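Local coordinates for Alr1585 protein (Nostoc sp., PDB 5C2I) that is a haem-containing dye-decolorizing (DyP-type) peroxidase that probably uses hydrogen peroxide to oxidise dyes and related substrates, at residues G244-K247 / D248-G251; T3-D6 / L7-P11; Q54-V57 / V58-I62. The protein carries 1 engineered substitution. All blocks are in the same frame, centred on the assembly; numbering follows the deposited sequence.

All three contacts are local, and they differ in burial and chemistry. Contact 1 is a partly buried turn leading into strand 250-261, held mainly by hydroxyl hydrogen bonds. Contact 2 is a surface contact in the short helix 4-8 near the chain start, where a capping box and an asparagine amide hold the backbone. Contact 3, the first turns of helix 55-68, is also partly buried: it exposes a polar pair while V58 and W61 are buried against the domain. Contacts 1 and 2 meet where Y250 OH packs at 3.5 Å from L7 CD1, their centres about 16 Å apart. Contact 3 touches neither, its centre lying about 22 Å from that of contact 1.

Contact 1: residues G244-K247 / D248-G251; sequences GNTK and DSYG
The turn that carries the chain from strand 239-240 into strand 250-261 is held by T246 and S249, whose hydroxyls meet with T246 OG1 2.7 Å from S249 OG. T246 is the donor in this bond. The same S249 OG also accepts the backbone N-H of T246, with T246 N at 3.0 Å and a bent angle of 136°. T246 OG1 in turn takes the N-H of D248, D248 N lying 3.0 Å away. This last bond, from a hydroxyl to the amide two residues on, defines an ST turn, and it places T246 OG1 between a donor and an acceptor. The chi1 of 75° sets OG1 between the backbone N and the carbonyl carbon of T246, on the inner side of the bend. With no side chain on G244, the backbone can pass close by, G244 CA at 3.6 Å from S249 CB. S249 OG is further bound to D29 of helix 24-29, and backbone bonds from S249 to D241 and from G251 to V239 zip the strands into an antiparallel hairpin. Were S249 an alanine, the T246 amide and hydroxyl and the D29 carboxylate would probably lose the partner they share. The D248 carboxylate points to a different neighbour, taking weak hydrogen bonds from the backbone nitrogens of A1 and L2 at the chain start.

Contact 2: residues T3-D6 / L7-P11; sequences TEKD and LKNLP
One helical turn links the segments through backbone bonds, L7 N to T3 O at 3.1 Å and K8 N to E4 O at 2.9 Å; the bonds to the carbonyls three residues back, L7 to E4 and K8 to K5, are weak. At the far end N9 leaves helical geometry, yet its side chain returns to the helix: N9 ND2 donates to K5 O at 2.9 Å, with an N-H...O angle of 155°. The donor lies in the carbonyl plane on a lone pair, and K5 O sits close to the plane of the N9 amide, so the bond fixes how that amide is turned. A chi1 of -61° brings the N9 carboxamide beside its own backbone N, back over the last turn. E4 and K8 approach across one another, E4 OE2 lying 3.5 Å from K8 NZ; this salt bridge is doubtful, because the position of E4 OE2 is uncertain. K8 NZ has a second, long and weak ion pair with D235. The backbone oxygen of D6 accepts from a water, which donates more weakly to L7 O, and it also bonds Y23 OH, while L7 packs on L234. At the start of the helix, T3 N donates to D6 OD2 at 2.8 Å and an almost straight 177°, on the anti side of the carboxylate and somewhat out of its plane. D6 N answers with a bond to T3 OG1 at 3.2 Å. This reciprocal pair, side chain to backbone in both directions, is the capping box that starts helix 4-8.

Contact 3: residues Q54-V57 / V58-I62; sequences QVEV and VKQWI
Backbone hydrogen bonds come first: V58 N to Q54 O, K59 N to V55 O and W61 N to V57 O each span 2.9 Å, and Q60 to E56 completes the regular series of four-residue steps that begins at the N-cap residue Q54. The polar side-chain contact is a single bond one turn apart. Q60 NE2 donates to E56 OE2 at 2.9 Å, with an N-H...O angle of 158°, E56 OE2 accepting through its anti lone pair. The acceptor lies near the Q60 amide plane, although the carboxylate and amide planes stand 65° apart. E56 reaches this position with CG anti to its backbone N and a bend at chi2 (69°) that turns the carboxylate along the helix toward Q60. Van der Waals contacts follow. K59 runs extended alongside V55, its CE 3.7 Å from V55 CG1, before NZ makes a weak hydrogen bond to L106 O. Two other valine methyls rest against oxygens, V58 CG2 at 3.2 Å from the carbonyl Q54 O and V57 CG1 at 4.0 Å from the amide Q60 OE1. The apolar side then meets the rest of the domain: V57, V58 and W61 pack on I176 of helix 159-176, W61 also on L173, and V58 and I62 on F50 of strand 42-50. A helix that follows the first strand and lies beside a second helix on an antiparallel sheet of order 2-3-1-4 is the ferredoxin-like arrangement of the DyP dimeric alpha+beta barrel domain.

Contact 1: residues G244-K247 / D248-G251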
loop_
_atom_site.group_PDB
_atom_site.type_symbol
_atom_site.label_atom_id
_atom_site.label_comp_id
_atom_site.label_asym_id
_atom_site.label_seq_id
_atom_site.Cartn_x
_atom_site.Cartn_y
_atom_site.Cartn_z
ATOM N N GLY A 244 -19.546 44.295 -2.878
ATOM C CA GLY A 244 -18.574 44.092 -1.800
ATOM C C GLY A 244 -18.548 45.280 -0.855
ATOM O O GLY A 244 -19.028 46.333 -1.205
ATOM N N ASN A 245 -17.985 45.125 0.343
ATOM C CA ASN A 245 -17.940 46.191 1.352
ATOM C C ASN A 245 -16.528 46.674 1.736
ATOM O O ASN A 245 -16.357 47.303 2.809
ATOM C CB ASN A 245 -18.595 45.646 2.596
ATOM C CG ASN A 245 -20.058 45.423 2.364
ATOM O OD1 ASN A 245 -20.737 46.297 1.768
ATOM N ND2 ASN A 245 -20.575 44.302 2.840
ATOM N N THR A 246 -15.517 46.395 0.908
ATOM C CA THR A 246 -14.131 46.830 1.212
ATOM C C THR A 246 -13.678 47.579 0.003
ATOM O O THR A 246 -14.401 47.639 -1.019
ATOM C CB THR A 246 -13.124 45.691 1.530
ATOM O OG1 THR A 246 -12.735 44.992 0.335
ATOM C CG2 THR A 246 -13.707 44.681 2.540
ATOM N N LYS A 247 -12.501 48.204 0.116
ATOM C CA LYS A 247 -11.956 48.945 -1.015
ATOM C C LYS A 247 -11.473 47.952 -2.100
ATOM O O LYS A 247 -11.261 48.333 -3.243
ATOM C CB LYS A 247 -10.796 49.855 -0.589
ATOM C CG LYS A 247 -11.126 50.933 0.427
ATOM C CD LYS A 247 -12.176 51.866 -0.094
ATOM C CE LYS A 247 -12.291 53.040 0.867
ATOM N NZ LYS A 247 -13.688 53.522 0.946
ATOM N N ASP A 248 -11.299 46.693 -1.714
ATOM C CA ASP A 248 -10.692 45.705 -2.554
ATOM C C ASP A 248 -11.472 44.399 -2.513
ATOM O O ASP A 248 -10.906 43.360 -2.265
ATOM C CB ASP A 248 -9.234 45.528 -2.061
ATOM C CG ASP A 248 -8.307 46.597 -2.585
ATOM O OD1 ASP A 248 -8.559 47.126 -3.695
ATOM O OD2 ASP A 248 -7.299 46.865 -1.933
ATOM N N SER A 249 -12.767 44.466 -2.780
ATOM C CA SER A 249 -13.657 43.285 -2.779
ATOM C C SER A 249 -13.852 42.719 -4.171
ATOM O O SER A 249 -14.464 43.376 -5.043
ATOM C CB SER A 249 -15.032 43.686 -2.245
ATOM O OG SER A 249 -14.949 44.039 -0.872
ATOM N N TYR A 250 -13.336 41.505 -4.389
ATOM C CA TYR A 250 -13.335 40.900 -5.714
ATOM C C TYR A 250 -13.956 39.535 -5.699
ATOM O O TYR A 250 -14.021 38.872 -4.635
ATOM C CB TYR A 250 -11.897 40.791 -6.261
ATOM C CG TYR A 250 -11.350 42.115 -6.685
ATOM C CD1 TYR A 250 -10.850 43.014 -5.758
ATOM C CD2 TYR A 250 -11.390 42.503 -8.028
ATOM C CE1 TYR A 250 -10.390 44.269 -6.139
ATOM C CE2 TYR A 250 -10.940 43.761 -8.401
ATOM C CZ TYR A 250 -10.443 44.632 -7.467
ATOM O OH TYR A 250 -10.001 45.884 -7.852
ATOM N N GLY A 251 -14.385 39.125 -6.895
ATOM C CA GLY A 251 -14.925 37.810 -7.147
ATOM C C GLY A 251 -14.466 37.320 -8.525
ATOM O O GLY A 251 -13.575 37.926 -9.156
#

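Contact 2: residues T3-D6 / L7-P11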
loop_
_atom_site.group_PDB
_atom_site.type_symbol
_atom_site.label_atom_id
_atom_site.label_comp_id
_atom_site.label_asym_id
_atom_site.label_seq_id
_atom_site.Cartn_x
_atom_site.Cartn_y
_atom_site.Cartn_z
ATOM N N THR A 3 -5.206 49.773 -8.420
ATOM C CA THR A 3 -5.481 50.540 -9.634
ATOM C C THR A 3 -5.628 49.613 -10.813
ATOM O O THR A 3 -5.391 48.399 -10.698
ATOM C CB THR A 3 -4.329 51.535 -9.946
ATOM O OG1 THR A 3 -3.129 50.817 -10.252
ATOM C CG2 THR A 3 -4.063 52.493 -8.750
ATOM N N GLU A 4 -5.998 50.213 -11.941
ATOM C CA GLU A 4 -6.053 49.559 -13.245
ATOM C C GLU A 4 -4.733 48.853 -13.535
ATOM O O GLU A 4 -4.717 47.668 -13.867
ATOM C CB GLU A 4 -6.325 50.631 -14.322
ATOM C CG GLU A 4 -6.771 50.111 -15.687
ATOM C CD GLU A 4 -8.144 49.448 -15.677
ATOM O OE1 GLU A 4 -8.726 49.244 -14.589
ATOM O OE2 GLU A 4 -8.655 49.126 -16.783
ATOM N N LYS A 5 -3.641 49.592 -13.377
ATOM C CA LYS A 5 -2.277 49.071 -13.510
ATOM C C LYS A 5 -2.039 47.831 -12.677
ATOM O O LYS A 5 -1.460 46.846 -13.161
ATOM C CB LYS A 5 -1.226 50.119 -13.109
ATOM C CG LYS A 5 -0.447 50.747 -14.257
ATOM C CD LYS A 5 0.798 51.473 -13.732
ATOM C CE LYS A 5 1.659 52.066 -14.848
ATOM N NZ LYS A 5 0.862 52.910 -15.789
ATOM N N ASP A 6 -2.467 47.862 -11.419
ATOM C CA ASP A 6 -2.198 46.737 -10.512
ATOM C C ASP A 6 -2.956 45.485 -10.960
ATOM O O ASP A 6 -2.527 44.349 -10.698
ATOM C CB ASP A 6 -2.623 47.062 -9.085
ATOM C CG ASP A 6 -1.865 48.231 -8.487
ATOM O OD1 ASP A 6 -0.631 48.255 -8.601
ATOM O OD2 ASP A 6 -2.524 49.095 -7.885
ATOM N N LEU A 7 -4.097 45.695 -11.599
ATOM C CA LEU A 7 -4.932 44.574 -12.004
ATOM C C LEU A 7 -4.547 44.047 -13.386
ATOM O O LEU A 7 -4.783 42.876 -13.684
ATOM C CB LEU A 7 -6.388 45.002 -12.035
ATOM C CG LEU A 7 -7.115 45.170 -10.715
ATOM C CD1 LEU A 7 -8.530 45.580 -11.064
ATOM C CD2 LEU A 7 -7.122 43.933 -9.848
ATOM N N LYS A 8 -3.971 44.904 -14.222
ATOM C CA LYS A 8 -3.556 44.524 -15.569
ATOM C C LYS A 8 -2.162 43.938 -15.635
ATOM O O LYS A 8 -1.780 43.433 -16.677
ATOM C CB LYS A 8 -3.638 45.721 -16.517
ATOM C CG LYS A 8 -5.057 46.054 -16.913
ATOM C CD LYS A 8 -5.131 47.199 -17.895
ATOM C CE LYS A 8 -6.544 47.718 -18.079
ATOM N NZ LYS A 8 -7.284 46.973 -19.124
ATOM N N ASN A 9 -1.392 44.031 -14.554
ATOM C CA ASN A 9 0.009 43.597 -14.557
ATOM C C ASN A 9 0.397 42.809 -13.319
ATOM O O ASN A 9 0.509 43.387 -12.231
ATOM C CB ASN A 9 0.953 44.807 -14.587
ATOM C CG ASN A 9 0.765 45.656 -15.816
ATOM O OD1 ASN A 9 1.224 45.298 -16.884
ATOM N ND2 ASN A 9 0.076 46.776 -15.673
ATOM N N LEU A 10 0.647 41.525 -13.479
ATOM C CA LEU A 10 1.054 40.686 -12.355
ATOM C C LEU A 10 2.495 41.038 -11.987
ATOM O O LEU A 10 3.320 41.224 -12.867
ATOM C CB LEU A 10 0.943 39.211 -12.743
ATOM C CG LEU A 10 0.949 38.200 -11.592
ATOM C CD1 LEU A 10 -0.377 38.299 -10.813
ATOM C CD2 LEU A 10 1.188 36.801 -12.112
ATOM N N PRO A 11 2.807 41.111 -10.692
ATOM C CA PRO A 11 4.226 41.196 -10.365
ATOM C C PRO A 11 5.060 40.016 -10.953
ATOM O O PRO A 11 4.538 38.917 -11.208
ATOM C CB PRO A 11 4.254 41.160 -8.841
ATOM C CG PRO A 11 2.872 41.460 -8.392
ATOM C CD PRO A 11 1.957 41.001 -9.492
HETATM O O HOH W 1 -2.324 41.522 -11.995
#

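Contact 3: residues Q54-V57 / V58-I62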
loop_
_atom_site.group_PDB
_atom_site.type_symbol
_atom_site.label_atom_id
_atom_site.label_comp_id
_atom_site.label_asym_id
_atom_site.label_seq_id
_atom_site.Cartn_x
_atom_site.Cartn_y
_atom_site.Cartn_z
ATOM N N GLN A 54 -38.766 32.672 1.627
ATOM C CA GLN A 54 -37.899 32.562 2.809
ATOM C C GLN A 54 -36.628 33.379 2.688
ATOM O O GLN A 54 -35.587 33.012 3.232
ATOM C CB GLN A 54 -37.568 31.098 3.048
ATOM C CG GLN A 54 -38.825 30.251 3.105
ATOM C CD GLN A 54 -38.824 29.319 4.269
ATOM O OE1 GLN A 54 -38.778 29.748 5.415
ATOM N NE2 GLN A 54 -38.890 28.033 3.985
ATOM N N VAL A 55 -36.737 34.530 2.042
ATOM C CA VAL A 55 -35.557 35.307 1.685
ATOM C C VAL A 55 -34.757 35.687 2.925
ATOM O O VAL A 55 -33.540 35.509 2.967
ATOM C CB VAL A 55 -35.909 36.574 0.887
ATOM C CG1 VAL A 55 -34.632 37.354 0.581
ATOM C CG2 VAL A 55 -36.641 36.193 -0.399
ATOM N N GLU A 56 -35.433 36.193 3.950
ATOM C CA GLU A 56 -34.700 36.695 5.120
ATOM C C GLU A 56 -33.946 35.565 5.841
ATOM O O GLU A 56 -32.763 35.722 6.165
ATOM C CB GLU A 56 -35.647 37.440 6.082
ATOM C CG GLU A 56 -35.084 37.844 7.450
ATOM C CD GLU A 56 -34.008 38.938 7.455
ATOM O OE1 GLU A 56 -34.077 39.875 6.601
ATOM O OE2 GLU A 56 -33.072 38.882 8.342
ATOM N N VAL A 57 -34.581 34.421 6.064
ATOM C CA VAL A 57 -33.858 33.315 6.737
ATOM C C VAL A 57 -32.793 32.689 5.844
ATOM O O VAL A 57 -31.745 32.193 6.329
ATOM C CB VAL A 57 -34.801 32.240 7.330
ATOM C CG1 VAL A 57 -35.659 32.848 8.421
ATOM C CG2 VAL A 57 -35.666 31.589 6.271
ATOM N N VAL A 58 -32.990 32.738 4.528
ATOM C CA VAL A 58 -31.929 32.337 3.608
ATOM C C VAL A 58 -30.726 33.241 3.744
ATOM O O VAL A 58 -29.576 32.770 3.828
ATOM C CB VAL A 58 -32.408 32.310 2.138
ATOM C CG1 VAL A 58 -31.236 32.238 1.159
ATOM C CG2 VAL A 58 -33.348 31.134 1.929
ATOM N N LYS A 59 -30.972 34.539 3.816
ATOM C CA LYS A 59 -29.881 35.478 3.968
ATOM C C LYS A 59 -29.134 35.255 5.273
ATOM O O LYS A 59 -27.881 35.327 5.276
ATOM C CB LYS A 59 -30.362 36.906 3.869
ATOM C CG LYS A 59 -30.741 37.295 2.461
ATOM C CD LYS A 59 -31.170 38.736 2.355
ATOM C CE LYS A 59 -31.387 39.130 0.896
ATOM N NZ LYS A 59 -31.867 40.509 0.769
ATOM N N GLN A 60 -29.867 34.967 6.346
ATOM C CA GLN A 60 -29.231 34.653 7.617
ATOM C C GLN A 60 -28.358 33.398 7.510
ATOM O O GLN A 60 -27.254 33.344 8.081
ATOM C CB GLN A 60 -30.267 34.486 8.727
ATOM C CG GLN A 60 -31.042 35.763 9.080
ATOM C CD GLN A 60 -32.313 35.493 9.888
ATOM O OE1 GLN A 60 -32.540 34.401 10.392
ATOM N NE2 GLN A 60 -33.148 36.515 10.009
ATOM N N TRP A 61 -28.857 32.385 6.818
ATOM C CA TRP A 61 -28.081 31.152 6.622
ATOM C C TRP A 61 -26.786 31.418 5.832
ATOM O O TRP A 61 -25.691 30.971 6.217
ATOM C CB TRP A 61 -28.903 30.042 5.942
ATOM C CG TRP A 61 -28.065 28.842 5.858
ATOM C CD1 TRP A 61 -27.892 27.902 6.845
ATOM C CD2 TRP A 61 -27.164 28.512 4.820
ATOM N NE1 TRP A 61 -26.953 26.993 6.455
ATOM C CE2 TRP A 61 -26.470 27.351 5.223
ATOM C CE3 TRP A 61 -26.866 29.085 3.579
ATOM C CZ2 TRP A 61 -25.485 26.746 4.426
ATOM C CZ3 TRP A 61 -25.883 28.476 2.776
ATOM C CH2 TRP A 61 -25.204 27.321 3.216
ATOM N N ILE A 62 -26.900 32.127 4.714
ATOM C CA ILE A 62 -25.721 32.445 3.903
ATOM C C ILE A 62 -24.698 33.212 4.739
ATOM O O ILE A 62 -23.495 32.939 4.682
ATOM C CB ILE A 62 -26.125 33.263 2.651
ATOM C CG1 ILE A 62 -26.945 32.380 1.699
ATOM C CG2 ILE A 62 -24.887 33.781 1.915
ATOM C CD1 ILE A 62 -27.594 33.155 0.573
#